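Local coordinates for lipase-esterase related protein (Clostridium acetobutylicum, PDB 3E0X) that probably acts as a hydrolase with the alpha/beta-hydrolase fold, although its precise function is unknown, at residues I89-G94 / K226-V231; K192-K197 / K220-G225; G33-Y38 / G236-I241; N85-G90 / K111-S116. All coordinates share one frame; numbering follows the deposited sequence. Where two conformers were deposited one is given.

Contact 1 of 4, residues I89-G94 / K226-V231; sequences IGYSMG and KHFLLV. With OXE (ortho-xylene), chain C.
Ser92 sits in a sharp strand-to-helix turn with a positive phi of 61°, and its CA lies 8.2 Å from that of His227 in the loop leading into helix 229-232. The main link is a hydrogen bond from Tyr91 OH to His227 O, 2.9 Å long; the hydroxyl approaches from above the carbonyl plane. The Tyr91 ring, swung back beside its own carbonyl carbon, is clamped between two aliphatic groups: Leu230 CD1 stands 3.7 Å above the plane over the centre of one face, a CH-pi contact only 12° off the normal, and Ser92 CB covers the opposite face. Tyr91 and His227 meet obliquely, their planes at 31°. At the imidazole edge, Ser92 CB approaches His227 NE2 to 3.5 Å, while His227 ND1 on the other side of the ring bonds Glu199. Ser92 OG accepts from Ser25 N. Ortho-xylene occupies the pocket in front: its C2' methyl is 3.3 Å from Tyr91 CE2, and its C1' methyl lies by His227 NE2, although that methyl is modelled too close to Ser92 OG to be trusted in detail. A serine on a tight GxSxG turn, beside a histidine held by a carboxylate, is consistent with the nucleophile elbow and catalytic triad of alpha/beta hydrolases, with the aromatic ligand bound where a substrate would be expected.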
loop_
_atom_site.group_PDB
_atom_site.type_symbol
_atom_site.label_atom_id
_atom_site.label_comp_id
_atom_site.label_asym_id
_atom_site.label_seq_id
_atom_site.Cartn_x
_atom_site.Cartn_y
_atom_site.Cartn_z
ATOM N N ILE A 89 -5.875 -1.037 -3.907
ATOM C CA ILE A 89 -4.594 -1.730 -3.978
ATOM C C ILE A 89 -3.657 -0.984 -3.044
ATOM O O ILE A 89 -3.278 0.138 -3.367
ATOM C CB ILE A 89 -4.014 -1.627 -5.433
ATOM C CG1 ILE A 89 -5.011 -2.159 -6.480
ATOM C CG2 ILE A 89 -2.654 -2.305 -5.520
ATOM C CD1 ILE A 89 -5.254 -3.645 -6.421
ATOM N N GLY A 90 -3.307 -1.578 -1.908
ATOM C CA GLY A 90 -2.469 -0.891 -0.944
ATOM C C GLY A 90 -1.150 -1.608 -0.752
ATOM O O GLY A 90 -1.131 -2.819 -0.518
ATOM N N TYR A 91 -0.057 -0.854 -0.830
ATOM C CA TYR A 91 1.273 -1.422 -0.662
ATOM C C TYR A 91 1.906 -0.998 0.651
ATOM O O TYR A 91 1.830 0.176 0.994
ATOM C CB TYR A 91 2.147 -0.868 -1.804
ATOM C CG TYR A 91 3.647 -1.026 -1.636
ATOM C CD1 TYR A 91 4.234 -2.283 -1.423
ATOM C CD2 TYR A 91 4.486 0.087 -1.688
ATOM C CE1 TYR A 91 5.628 -2.445 -1.296
ATOM C CE2 TYR A 91 5.883 -0.046 -1.523
ATOM C CZ TYR A 91 6.448 -1.310 -1.345
ATOM O OH TYR A 91 7.811 -1.454 -1.219
ATOM N N SER A 92 2.564 -1.931 1.356
ATOM C CA SER A 92 3.298 -1.561 2.557
ATOM C C SER A 92 2.309 -0.960 3.582
ATOM O O SER A 92 1.262 -1.573 3.847
ATOM C CB SER A 92 4.497 -0.671 2.143
ATOM O OG SER A 92 4.952 0.258 3.119
HETATM N N MSE A 93 2.625 0.197 4.151
HETATM C CA MSE A 93 1.672 0.891 5.024
HETATM C C MSE A 93 0.282 1.016 4.356
HETATM O O MSE A 93 -0.765 0.940 5.049
HETATM C CB MSE A 93 2.180 2.291 5.398
HETATM C CG MSE A 93 1.262 3.027 6.383
HETATM SE SE MSE A 93 2.031 4.747 6.856
HETATM C CE MSE A 93 1.927 5.559 5.090
ATOM N N GLY A 94 0.269 1.189 3.034
ATOM C CA GLY A 94 -0.971 1.271 2.255
ATOM C C GLY A 94 -1.820 0.026 2.395
ATOM O O GLY A 94 -3.039 0.109 2.248
ATOM N N LYS A 226 11.266 -9.986 -2.087
ATOM C CA LYS A 226 11.350 -9.128 -0.905
ATOM C C LYS A 226 10.392 -7.927 -1.025
ATOM O O LYS A 226 9.327 -8.066 -1.648
ATOM C CB LYS A 226 12.818 -8.746 -0.627
ATOM C CG LYS A 226 13.617 -9.949 -0.125
ATOM C CD LYS A 226 15.109 -9.645 0.052
ATOM C CE LYS A 226 15.883 -10.919 0.441
ATOM N NZ LYS A 226 17.360 -10.815 0.119
ATOM N N HIS A 227 10.730 -6.774 -0.453
ATOM C CA HIS A 227 9.736 -5.701 -0.329
ATOM C C HIS A 227 9.528 -4.938 -1.648
ATOM O O HIS A 227 8.576 -4.147 -1.781
ATOM C CB HIS A 227 10.105 -4.763 0.827
ATOM C CG HIS A 227 8.955 -3.988 1.367
ATOM N ND1 HIS A 227 7.816 -4.593 1.846
ATOM C CD2 HIS A 227 8.792 -2.658 1.554
ATOM C CE1 HIS A 227 6.978 -3.656 2.263
ATOM N NE2 HIS A 227 7.548 -2.476 2.101
ATOM N N PHE A 228 10.422 -5.169 -2.614
ATOM C CA PHE A 228 10.266 -4.570 -3.946
ATOM C C PHE A 228 9.656 -5.549 -4.946
ATOM O O PHE A 228 9.793 -5.370 -6.147
ATOM C CB PHE A 228 11.598 -3.984 -4.448
ATOM C CG PHE A 228 11.684 -2.475 -4.340
ATOM C CD1 PHE A 228 10.927 -1.755 -3.408
ATOM C CD2 PHE A 228 12.591 -1.783 -5.145
ATOM C CE1 PHE A 228 11.061 -0.365 -3.307
ATOM C CE2 PHE A 228 12.722 -0.406 -5.067
ATOM C CZ PHE A 228 11.966 0.317 -4.148
ATOM N N LEU A 229 8.937 -6.549 -4.444
ATOM C CA LEU A 229 8.171 -7.457 -5.302
ATOM C C LEU A 229 7.379 -6.690 -6.361
ATOM O O LEU A 229 7.350 -7.091 -7.517
ATOM C CB LEU A 229 7.207 -8.285 -4.446
ATOM C CG LEU A 229 6.274 -9.258 -5.165
ATOM C CD1 LEU A 229 7.050 -10.390 -5.863
ATOM C CD2 LEU A 229 5.243 -9.837 -4.171
ATOM N N LEU A 230 6.753 -5.578 -5.970
ATOM C CA LEU A 230 5.884 -4.811 -6.902
ATOM C C LEU A 230 6.664 -4.105 -8.015
ATOM O O LEU A 230 6.049 -3.548 -8.945
ATOM C CB LEU A 230 5.020 -3.767 -6.147
ATOM C CG LEU A 230 5.675 -2.421 -5.754
ATOM C CD1 LEU A 230 4.607 -1.467 -5.221
ATOM C CD2 LEU A 230 6.851 -2.514 -4.775
ATOM N N VAL A 231 7.997 -4.050 -7.862
ATOM C CA VAL A 231 8.872 -3.424 -8.847
ATOM C C VAL A 231 9.568 -4.496 -9.686
ATOM O O VAL A 231 9.529 -4.446 -10.924
ATOM C CB VAL A 231 9.932 -2.530 -8.149
ATOM C CG1 VAL A 231 11.105 -2.243 -9.082
ATOM C CG2 VAL A 231 9.283 -1.260 -7.676
HETATM C C1 OXE C . 8.838 0.556 2.649
HETATM C C2 OXE C . 8.467 1.254 1.398
HETATM C C3 OXE C . 9.455 1.640 0.494
HETATM C C4 OXE C . 10.789 1.338 0.790
HETATM C C5 OXE C . 11.152 0.686 1.974
HETATM C C6 OXE C . 10.183 0.278 2.906
HETATM C "C1'" OXE C . 7.747 0.126 3.597
HETATM C "C2'" OXE C . 7.026 1.558 1.123
#

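Contact 2 of 4, residues K192-K197 / K220-G225; sequences KAIVAK and KIFETG
Lys220 N donates to Ala193 O over 2.9 Å, and Lys220 O in turn receives Val195 N, so this one residue binds the neighbouring strand through both its backbone groups. The same pattern recurs further on. Val195 O accepts Phe222 N at 2.9 Å. A weaker C-H contact reaches the same Val195 O from Ile221 CA, 3.3 Å away. Phe222 O then takes Lys197 N in a nearly straight bond (168°, 2.8 Å), which carries the pairing just past the end of strand 192-196. The backbone of Ile194 is bonded on its far side, to Ser114 and Ser116. These are the outermost two strands at one end of the sheet, parallel within 15°, and helix 204-213 joins them in a beta-alpha-beta unit of the alpha/beta-hydrolase fold. On the face of Ile194 and Phe222, Ile194 CG2 meets the ring in its plane, 3.6 Å from Phe222 CE2, and Lys220 CE covers one ring face; a bend at chi2 (68°) folds the lysine chain over it. Lys192 runs fully extended alongside Lys220, its CE 4.0 Å from Lys220 CB, and its NZ makes a salt bridge to Glu240. Val195 and Ile221 face helix 204-213 on the other side. At the end of its strand, Ala196 CB touches Thr224 O, in the loop that follows Phe222, at 3.7 Å, and Gly225 N makes a weak bond to Asp198.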
loop_
_atom_site.group_PDB
_atom_site.type_symbol
_atom_site.label_atom_id
_atom_site.label_comp_id
_atom_site.label_asym_id
_atom_site.label_seq_id
_atom_site.Cartn_x
_atom_site.Cartn_y
_atom_site.Cartn_z
ATOM N N LYS A 192 -7.559 -9.768 -0.851
ATOM C CA LYS A 192 -6.447 -10.642 -1.258
ATOM C C LYS A 192 -5.143 -10.070 -0.741
ATOM O O LYS A 192 -4.918 -8.870 -0.870
ATOM C CB LYS A 192 -6.336 -10.798 -2.788
ATOM C CG LYS A 192 -5.183 -11.669 -3.242
ATOM C CD LYS A 192 -5.346 -12.088 -4.683
ATOM C CE LYS A 192 -4.257 -13.075 -5.044
ATOM N NZ LYS A 192 -4.417 -13.573 -6.447
ATOM N N ALA A 193 -4.303 -10.917 -0.150
ATOM C CA ALA A 193 -2.980 -10.490 0.284
ATOM C C ALA A 193 -1.967 -11.091 -0.694
ATOM O O ALA A 193 -2.108 -12.263 -1.085
ATOM C CB ALA A 193 -2.713 -10.966 1.694
ATOM N N ILE A 194 -0.950 -10.307 -1.082
ATOM C CA ILE A 194 0.104 -10.751 -2.016
ATOM C C ILE A 194 1.421 -10.348 -1.371
ATOM O O ILE A 194 1.571 -9.196 -0.973
ATOM C CB ILE A 194 -0.011 -10.037 -3.388
ATOM C CG1 ILE A 194 -1.338 -10.378 -4.060
ATOM C CG2 ILE A 194 1.149 -10.460 -4.300
ATOM C CD1 ILE A 194 -1.629 -9.467 -5.256
ATOM N N VAL A 195 2.376 -11.275 -1.280
ATOM C CA VAL A 195 3.622 -10.991 -0.543
ATOM C C VAL A 195 4.696 -11.972 -0.992
ATOM O O VAL A 195 4.373 -13.042 -1.501
ATOM C CB VAL A 195 3.394 -11.146 0.992
ATOM C CG1 VAL A 195 3.131 -12.587 1.385
ATOM C CG2 VAL A 195 4.537 -10.563 1.813
ATOM N N ALA A 196 5.967 -11.589 -0.804
ATOM C CA ALA A 196 7.094 -12.491 -1.055
ATOM C C ALA A 196 7.501 -13.193 0.245
ATOM O O ALA A 196 7.614 -12.552 1.318
ATOM C CB ALA A 196 8.256 -11.691 -1.604
ATOM N N LYS A 197 7.750 -14.500 0.135
ATOM C CA LYS A 197 8.112 -15.320 1.281
ATOM C C LYS A 197 9.383 -14.831 1.965
ATOM O O LYS A 197 9.512 -14.948 3.199
ATOM C CB LYS A 197 8.273 -16.778 0.832
ATOM C CG LYS A 197 8.645 -17.769 1.944
ATOM C CD LYS A 197 8.791 -19.149 1.326
ATOM C CE LYS A 197 9.380 -20.141 2.337
ATOM N NZ LYS A 197 9.789 -21.404 1.659
ATOM N N LYS A 220 -1.615 -14.950 -1.988
ATOM C CA LYS A 220 -0.588 -15.412 -2.929
ATOM C C LYS A 220 0.785 -15.131 -2.340
ATOM O O LYS A 220 1.094 -13.978 -1.988
ATOM C CB LYS A 220 -0.704 -14.727 -4.282
ATOM C CG LYS A 220 0.531 -14.929 -5.165
ATOM C CD LYS A 220 0.679 -16.385 -5.628
ATOM C CE LYS A 220 1.902 -16.520 -6.499
ATOM N NZ LYS A 220 2.033 -17.883 -7.101
ATOM N N ILE A 221 1.603 -16.185 -2.213
ATOM C CA ILE A 221 2.971 -16.029 -1.711
ATOM C C ILE A 221 3.934 -16.303 -2.864
ATOM O O ILE A 221 3.997 -17.419 -3.369
ATOM C CB ILE A 221 3.270 -16.980 -0.529
ATOM C CG1 ILE A 221 2.271 -16.770 0.616
ATOM C CG2 ILE A 221 4.690 -16.778 -0.046
ATOM C CD1 ILE A 221 2.317 -17.887 1.675
ATOM N N PHE A 222 4.654 -15.278 -3.294
ATOM C CA PHE A 222 5.752 -15.467 -4.248
ATOM C C PHE A 222 6.994 -15.959 -3.503
ATOM O O PHE A 222 7.211 -15.566 -2.351
ATOM C CB PHE A 222 6.076 -14.153 -4.956
ATOM C CG PHE A 222 5.061 -13.754 -5.985
ATOM C CD1 PHE A 222 5.222 -14.124 -7.324
ATOM C CD2 PHE A 222 3.954 -12.989 -5.627
ATOM C CE1 PHE A 222 4.271 -13.754 -8.285
ATOM C CE2 PHE A 222 3.000 -12.615 -6.588
ATOM C CZ PHE A 222 3.170 -12.991 -7.899
ATOM N N GLU A 223 7.805 -16.814 -4.138
ATOM C CA GLU A 223 8.979 -17.339 -3.457
ATOM C C GLU A 223 9.957 -16.216 -3.123
ATOM O O GLU A 223 10.491 -16.164 -2.017
ATOM C CB GLU A 223 9.667 -18.418 -4.294
ATOM C CG GLU A 223 10.658 -19.288 -3.531
ATOM C CD GLU A 223 11.081 -20.518 -4.318
ATOM O OE1 GLU A 223 10.510 -20.743 -5.412
ATOM O OE2 GLU A 223 11.974 -21.261 -3.840
ATOM N N THR A 224 10.173 -15.302 -4.069
ATOM C CA THR A 224 11.183 -14.260 -3.906
ATOM C C THR A 224 10.682 -12.879 -4.337
ATOM O O THR A 224 9.577 -12.746 -4.878
ATOM C CB THR A 224 12.449 -14.600 -4.732
ATOM O OG1 THR A 224 12.109 -14.605 -6.127
ATOM C CG2 THR A 224 13.036 -15.961 -4.326
ATOM N N GLY A 225 11.501 -11.858 -4.085
ATOM C CA GLY A 225 11.191 -10.489 -4.479
ATOM C C GLY A 225 11.330 -9.491 -3.325
ATOM O O GLY A 225 11.476 -8.290 -3.548
#

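Contact 3 of 4, residues G33-Y38 / G236-I241; sequences GELEKY and GVAEEI
Glu34 OE2, on the helical turn that presses Leu35 and Tyr38 against helix 234-242, is gripped twice: by Lys37 NZ at 3.0 Å in a salt bridge and by the hydroxyl of Tyr157. The ammonium comes to the syn side, 24° out of the carboxylate plane. Backbone bonds from Lys37 N to Glu34 O and from Tyr38 N to Leu35 O, each spanning three residues, keep the turn compact. The contact across to the helix is wholly apolar. Leu35 divides its two methyls: its side chain crosses that of Val237 at about a right angle, with Leu35 CD1 3.7 Å from Val237 CG1 and also near Ala238 N, whereas CD2 meets Ile241 CD1 tip to tip at 4.2 Å. Tyr38 presses harder, its CB only 3.3 Å from Ala238 CB, a tight methyl-to-methylene contact; its chi1 of -56° turns the ring off so that Ala238 CB meets it obliquely. Beneath, Leu35 and Val237 both rest on Leu115 of strand 109-115. The helical turn 33-38, after strand 18-22, and the C-terminal helix, side by side over one face of the sheet, are consistent with the places of helices A and F in the canonical alpha/beta-hydrolase fold.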
loop_
_atom_site.group_PDB
_atom_site.type_symbol
_atom_site.label_atom_id
_atom_site.label_comp_id
_atom_site.label_asym_id
_atom_site.label_seq_id
_atom_site.Cartn_x
_atom_site.Cartn_y
_atom_site.Cartn_z
ATOM N N GLY A 33 5.057 2.608 -10.568
ATOM C CA GLY A 33 5.368 2.869 -11.961
ATOM C C GLY A 33 5.488 1.637 -12.833
ATOM O O GLY A 33 5.169 1.680 -14.022
ATOM N N GLU A 34 5.998 0.544 -12.272
ATOM C CA GLU A 34 6.045 -0.697 -13.045
ATOM C C GLU A 34 4.721 -1.423 -13.040
ATOM O O GLU A 34 4.284 -1.907 -14.063
ATOM C CB GLU A 34 7.144 -1.628 -12.543
ATOM C CG GLU A 34 8.531 -1.130 -12.815
ATOM C CD GLU A 34 8.787 -0.776 -14.296
ATOM O OE1 GLU A 34 8.708 -1.673 -15.149
ATOM O OE2 GLU A 34 9.090 0.405 -14.574
ATOM N N LEU A 35 4.060 -1.470 -11.878
ATOM C CA LEU A 35 2.839 -2.239 -11.740
ATOM C C LEU A 35 1.757 -1.676 -12.646
ATOM O O LEU A 35 0.999 -2.423 -13.274
ATOM C CB LEU A 35 2.395 -2.236 -10.281
ATOM C CG LEU A 35 1.202 -3.124 -9.958
ATOM C CD1 LEU A 35 1.540 -4.570 -10.248
ATOM C CD2 LEU A 35 0.749 -2.949 -8.531
ATOM N N GLU A 36 1.707 -0.349 -12.752
ATOM C CA GLU A 36 0.682 0.263 -13.593
ATOM C C GLU A 36 0.830 -0.133 -15.078
ATOM O O GLU A 36 -0.149 -0.140 -15.827
ATOM C CB GLU A 36 0.638 1.786 -13.405
ATOM C CG GLU A 36 1.803 2.528 -13.992
ATOM C CD GLU A 36 1.746 3.995 -13.669
ATOM O OE1 GLU A 36 1.832 4.346 -12.474
ATOM O OE2 GLU A 36 1.594 4.798 -14.599
ATOM N N LYS A 37 2.030 -0.526 -15.502
ATOM C CA LYS A 37 2.220 -0.923 -16.904
ATOM C C LYS A 37 1.427 -2.178 -17.318
ATOM O O LYS A 37 1.186 -2.400 -18.519
ATOM C CB LYS A 37 3.715 -1.117 -17.219
ATOM C CG LYS A 37 4.560 0.122 -17.013
ATOM C CD LYS A 37 6.026 -0.226 -17.261
ATOM C CE LYS A 37 6.901 1.009 -17.234
ATOM N NZ LYS A 37 8.316 0.626 -17.438
ATOM N N TYR A 38 1.018 -2.994 -16.344
ATOM C CA TYR A 38 0.375 -4.292 -16.610
ATOM C C TYR A 38 -1.121 -4.249 -16.294
ATOM O O TYR A 38 -1.826 -5.257 -16.408
ATOM C CB TYR A 38 1.088 -5.419 -15.820
ATOM C CG TYR A 38 2.567 -5.458 -16.156
ATOM C CD1 TYR A 38 3.011 -6.093 -17.322
ATOM C CD2 TYR A 38 3.513 -4.809 -15.359
ATOM C CE1 TYR A 38 4.382 -6.092 -17.673
ATOM C CE2 TYR A 38 4.874 -4.802 -15.708
ATOM C CZ TYR A 38 5.292 -5.449 -16.866
ATOM O OH TYR A 38 6.628 -5.481 -17.235
ATOM N N GLY A 236 4.109 -10.253 -12.519
ATOM C CA GLY A 236 3.512 -11.364 -11.774
ATOM C C GLY A 236 2.505 -10.840 -10.755
ATOM O O GLY A 236 1.433 -11.426 -10.554
ATOM N N VAL A 237 2.833 -9.717 -10.117
ATOM C CA VAL A 237 1.881 -9.127 -9.162
ATOM C C VAL A 237 0.587 -8.715 -9.899
ATOM O O VAL A 237 -0.537 -8.985 -9.417
ATOM C CB VAL A 237 2.512 -7.932 -8.433
ATOM C CG1 VAL A 237 1.460 -7.155 -7.630
ATOM C CG2 VAL A 237 3.637 -8.414 -7.535
ATOM N N ALA A 238 0.727 -8.088 -11.060
ATOM C CA ALA A 238 -0.462 -7.678 -11.824
ATOM C C ALA A 238 -1.322 -8.882 -12.196
ATOM O O ALA A 238 -2.543 -8.782 -12.149
ATOM C CB ALA A 238 -0.098 -6.865 -13.049
ATOM N N GLU A 239 -0.709 -10.019 -12.548
ATOM C CA GLU A 239 -1.487 -11.221 -12.868
ATOM C C GLU A 239 -2.310 -11.649 -11.660
ATOM O O GLU A 239 -3.481 -12.079 -11.811
ATOM C CB GLU A 239 -0.553 -12.332 -13.369
ATOM C CG GLU A 239 0.015 -12.048 -14.768
ATOM C CD GLU A 239 -1.098 -11.767 -15.799
ATOM O OE1 GLU A 239 -2.004 -12.629 -15.965
ATOM O OE2 GLU A 239 -1.059 -10.681 -16.420
ATOM N N GLU A 240 -1.728 -11.490 -10.468
ATOM C CA GLU A 240 -2.389 -11.906 -9.237
ATOM C C GLU A 240 -3.412 -10.881 -8.737
ATOM O O GLU A 240 -4.152 -11.136 -7.769
ATOM C CB GLU A 240 -1.343 -12.177 -8.161
ATOM C CG GLU A 240 -0.514 -13.400 -8.486
ATOM C CD GLU A 240 -1.277 -14.706 -8.383
ATOM O OE1 GLU A 240 -2.234 -14.804 -7.576
ATOM O OE2 GLU A 240 -0.887 -15.656 -9.094
ATOM N N ILE A 241 -3.453 -9.720 -9.377
ATOM C CA ILE A 241 -4.535 -8.763 -9.192
ATOM C C ILE A 241 -5.659 -9.072 -10.191
ATOM O O ILE A 241 -6.838 -9.138 -9.809
ATOM C CB ILE A 241 -4.023 -7.313 -9.313
ATOM C CG1 ILE A 241 -3.123 -7.017 -8.118
ATOM C CG2 ILE A 241 -5.186 -6.331 -9.320
ATOM C CD1 ILE A 241 -2.321 -5.736 -8.222
#

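Contact 4 of 4, residues N85-G90 / K111-S116; sequences NITLIG and KVVSLS
Lys111 opens the pairing by giving its carbonyl to Leu88 N, 3.0 Å away, while its CB lies against Thr87 OG1 and CG2. Its chain turns at chi4 (58°) and carries NZ to a water, at 3.2 Å, that accepts from it; the same water donates to Asn85 OD1 and is bonded to Thr87 OG1, tying both strands together, and NZ also has a weak bond to Ile245 O. Val112 comes next, on the reverse face of the sheet, where the Val112 and Leu88 side chains cross at a slant, Val112 CG2 3.8 Å from Leu88 CD1, and both reach helix 93-102. Val113 returns to the face of Thr87. Its N donates to Leu88 O over a short 2.7 Å and its O accepts Gly90 N almost linearly (175°). In the conformer given for Ile89, a chi2 of -68° brings CD1 over to the side of Val113 CG2, at 3.7 Å, and the two side chains run alongside each other. Ser114 is paired with Gly90, which has no side chain to set beside it. Leu115 N closes the ladder on Gly90 O at 2.8 Å, and its CB packs on that same oxygen. Four bonds in this register define two buried parallel strands of the beta-alpha-beta crossover through helix 93-102; in alpha/beta hydrolases such a central strand runs straight into the nucleophile elbow, as strand 86-91 appears to do here.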
loop_
_atom_site.group_PDB
_atom_site.type_symbol
_atom_site.label_atom_id
_atom_site.label_comp_id
_atom_site.label_asym_id
_atom_site.label_seq_id
_atom_site.Cartn_x
_atom_site.Cartn_y
_atom_site.Cartn_z
ATOM N N ASN A 85 -17.473 0.339 -8.923
ATOM C CA ASN A 85 -16.689 -0.889 -8.716
ATOM C C ASN A 85 -15.213 -0.598 -8.463
ATOM O O ASN A 85 -14.356 -0.814 -9.334
ATOM C CB ASN A 85 -16.853 -1.838 -9.916
ATOM C CG ASN A 85 -16.162 -3.169 -9.702
ATOM O OD1 ASN A 85 -15.955 -3.600 -8.570
ATOM N ND2 ASN A 85 -15.785 -3.826 -10.797
ATOM N N ILE A 86 -14.931 -0.114 -7.260
ATOM C CA ILE A 86 -13.566 0.248 -6.874
ATOM C C ILE A 86 -12.867 -0.900 -6.155
ATOM O O ILE A 86 -13.402 -1.453 -5.177
ATOM C CB ILE A 86 -13.537 1.528 -5.990
ATOM C CG1 ILE A 86 -14.192 2.697 -6.718
ATOM C CG2 ILE A 86 -12.111 1.913 -5.639
ATOM C CD1 ILE A 86 -14.446 3.917 -5.829
ATOM N N THR A 87 -11.669 -1.242 -6.644
ATOM C CA THR A 87 -10.756 -2.132 -5.931
ATOM C C THR A 87 -9.616 -1.300 -5.395
ATOM O O THR A 87 -9.017 -0.522 -6.133
ATOM C CB THR A 87 -10.194 -3.237 -6.862
ATOM O OG1 THR A 87 -11.285 -4.009 -7.375
ATOM C CG2 THR A 87 -9.231 -4.162 -6.115
ATOM N N LEU A 88 -9.351 -1.435 -4.103
ATOM C CA LEU A 88 -8.232 -0.736 -3.495
ATOM C C LEU A 88 -7.009 -1.630 -3.538
ATOM O O LEU A 88 -7.093 -2.833 -3.269
ATOM C CB LEU A 88 -8.529 -0.395 -2.028
ATOM C CG LEU A 88 -9.820 0.364 -1.754
ATOM C CD1 LEU A 88 -9.921 0.591 -0.227
ATOM C CD2 LEU A 88 -9.867 1.674 -2.525
ATOM N N ILE A 89 -5.875 -1.037 -3.907
ATOM C CA ILE A 89 -4.594 -1.730 -3.978
ATOM C C ILE A 89 -3.657 -0.984 -3.044
ATOM O O ILE A 89 -3.278 0.138 -3.367
ATOM C CB ILE A 89 -4.014 -1.627 -5.433
ATOM C CG1 ILE A 89 -5.011 -2.159 -6.480
ATOM C CG2 ILE A 89 -2.654 -2.305 -5.520
ATOM C CD1 ILE A 89 -5.254 -3.645 -6.421
ATOM N N GLY A 90 -3.307 -1.578 -1.908
ATOM C CA GLY A 90 -2.469 -0.891 -0.944
ATOM C C GLY A 90 -1.150 -1.608 -0.752
ATOM O O GLY A 90 -1.131 -2.819 -0.518
ATOM N N LYS A 111 -13.612 -4.510 -3.390
ATOM C CA LYS A 111 -12.554 -5.486 -3.080
ATOM C C LYS A 111 -11.332 -4.720 -2.615
ATOM O O LYS A 111 -11.135 -3.547 -2.961
ATOM C CB LYS A 111 -12.147 -6.287 -4.319
ATOM C CG LYS A 111 -13.231 -7.180 -4.876
ATOM C CD LYS A 111 -12.658 -8.061 -5.987
ATOM C CE LYS A 111 -13.760 -8.973 -6.575
ATOM N NZ LYS A 111 -14.879 -8.128 -7.094
ATOM N N VAL A 112 -10.466 -5.415 -1.886
ATOM C CA VAL A 112 -9.206 -4.821 -1.461
ATOM C C VAL A 112 -8.054 -5.795 -1.655
ATOM O O VAL A 112 -8.207 -6.992 -1.439
ATOM C CB VAL A 112 -9.298 -4.376 0.031
ATOM C CG1 VAL A 112 -7.927 -4.139 0.646
ATOM C CG2 VAL A 112 -10.237 -3.181 0.170
ATOM N N VAL A 113 -6.894 -5.259 -2.065
ATOM C CA VAL A 113 -5.667 -6.032 -2.130
ATOM C C VAL A 113 -4.620 -5.388 -1.224
ATOM O O VAL A 113 -4.356 -4.177 -1.314
ATOM C CB VAL A 113 -5.111 -6.025 -3.559
ATOM C CG1 VAL A 113 -3.779 -6.758 -3.626
ATOM C CG2 VAL A 113 -6.115 -6.662 -4.530
ATOM N N SER A 114 -4.023 -6.216 -0.372
ATOM C CA SER A 114 -2.905 -5.783 0.461
ATOM C C SER A 114 -1.641 -6.401 -0.106
ATOM O O SER A 114 -1.464 -7.631 -0.037
ATOM C CB SER A 114 -3.102 -6.211 1.924
ATOM O OG SER A 114 -1.937 -5.930 2.709
ATOM N N LEU A 115 -0.785 -5.552 -0.668
ATOM C CA LEU A 115 0.424 -5.985 -1.348
ATOM C C LEU A 115 1.610 -5.683 -0.430
ATOM O O LEU A 115 1.866 -4.512 -0.111
ATOM C CB LEU A 115 0.539 -5.177 -2.643
ATOM C CG LEU A 115 1.769 -5.286 -3.527
ATOM C CD1 LEU A 115 2.001 -6.730 -3.889
ATOM C CD2 LEU A 115 1.553 -4.396 -4.759
ATOM N N SER A 116 2.310 -6.731 0.013
ATOM C CA SER A 116 3.446 -6.549 0.919
ATOM C C SER A 116 3.050 -5.631 2.088
ATOM O O SER A 116 3.714 -4.621 2.368
ATOM C CB SER A 116 4.664 -6.000 0.168
ATOM O OG SER A 116 4.896 -6.707 -1.036
HETATM O O HOH W 1 -13.956 -5.121 -7.412
#

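How the contacts relate
Contacts 4 and 2 lie in one sheet, their centres about 15 Å apart, and occupy four adjacent strands, in the order 86-91, 109-115, 191-196, 217-222; the middle two join them through backbone bonds such as Ser116 N to Ile194 O. Contact 1 sits at the C-terminal ends of these strands, about 10 Å from contact 2 and 11 Å from contact 4, with which it shares Ile89 and Gly90. Contact 3 covers one face of the sheet, and Leu115 and Ile89 touch its helix. Along the chain, contact 4 closes before contact 2 opens, and contacts 1 and 3 span far longer loops. The probable serine and histidine, far apart in sequence, thus meet at this C-terminal edge.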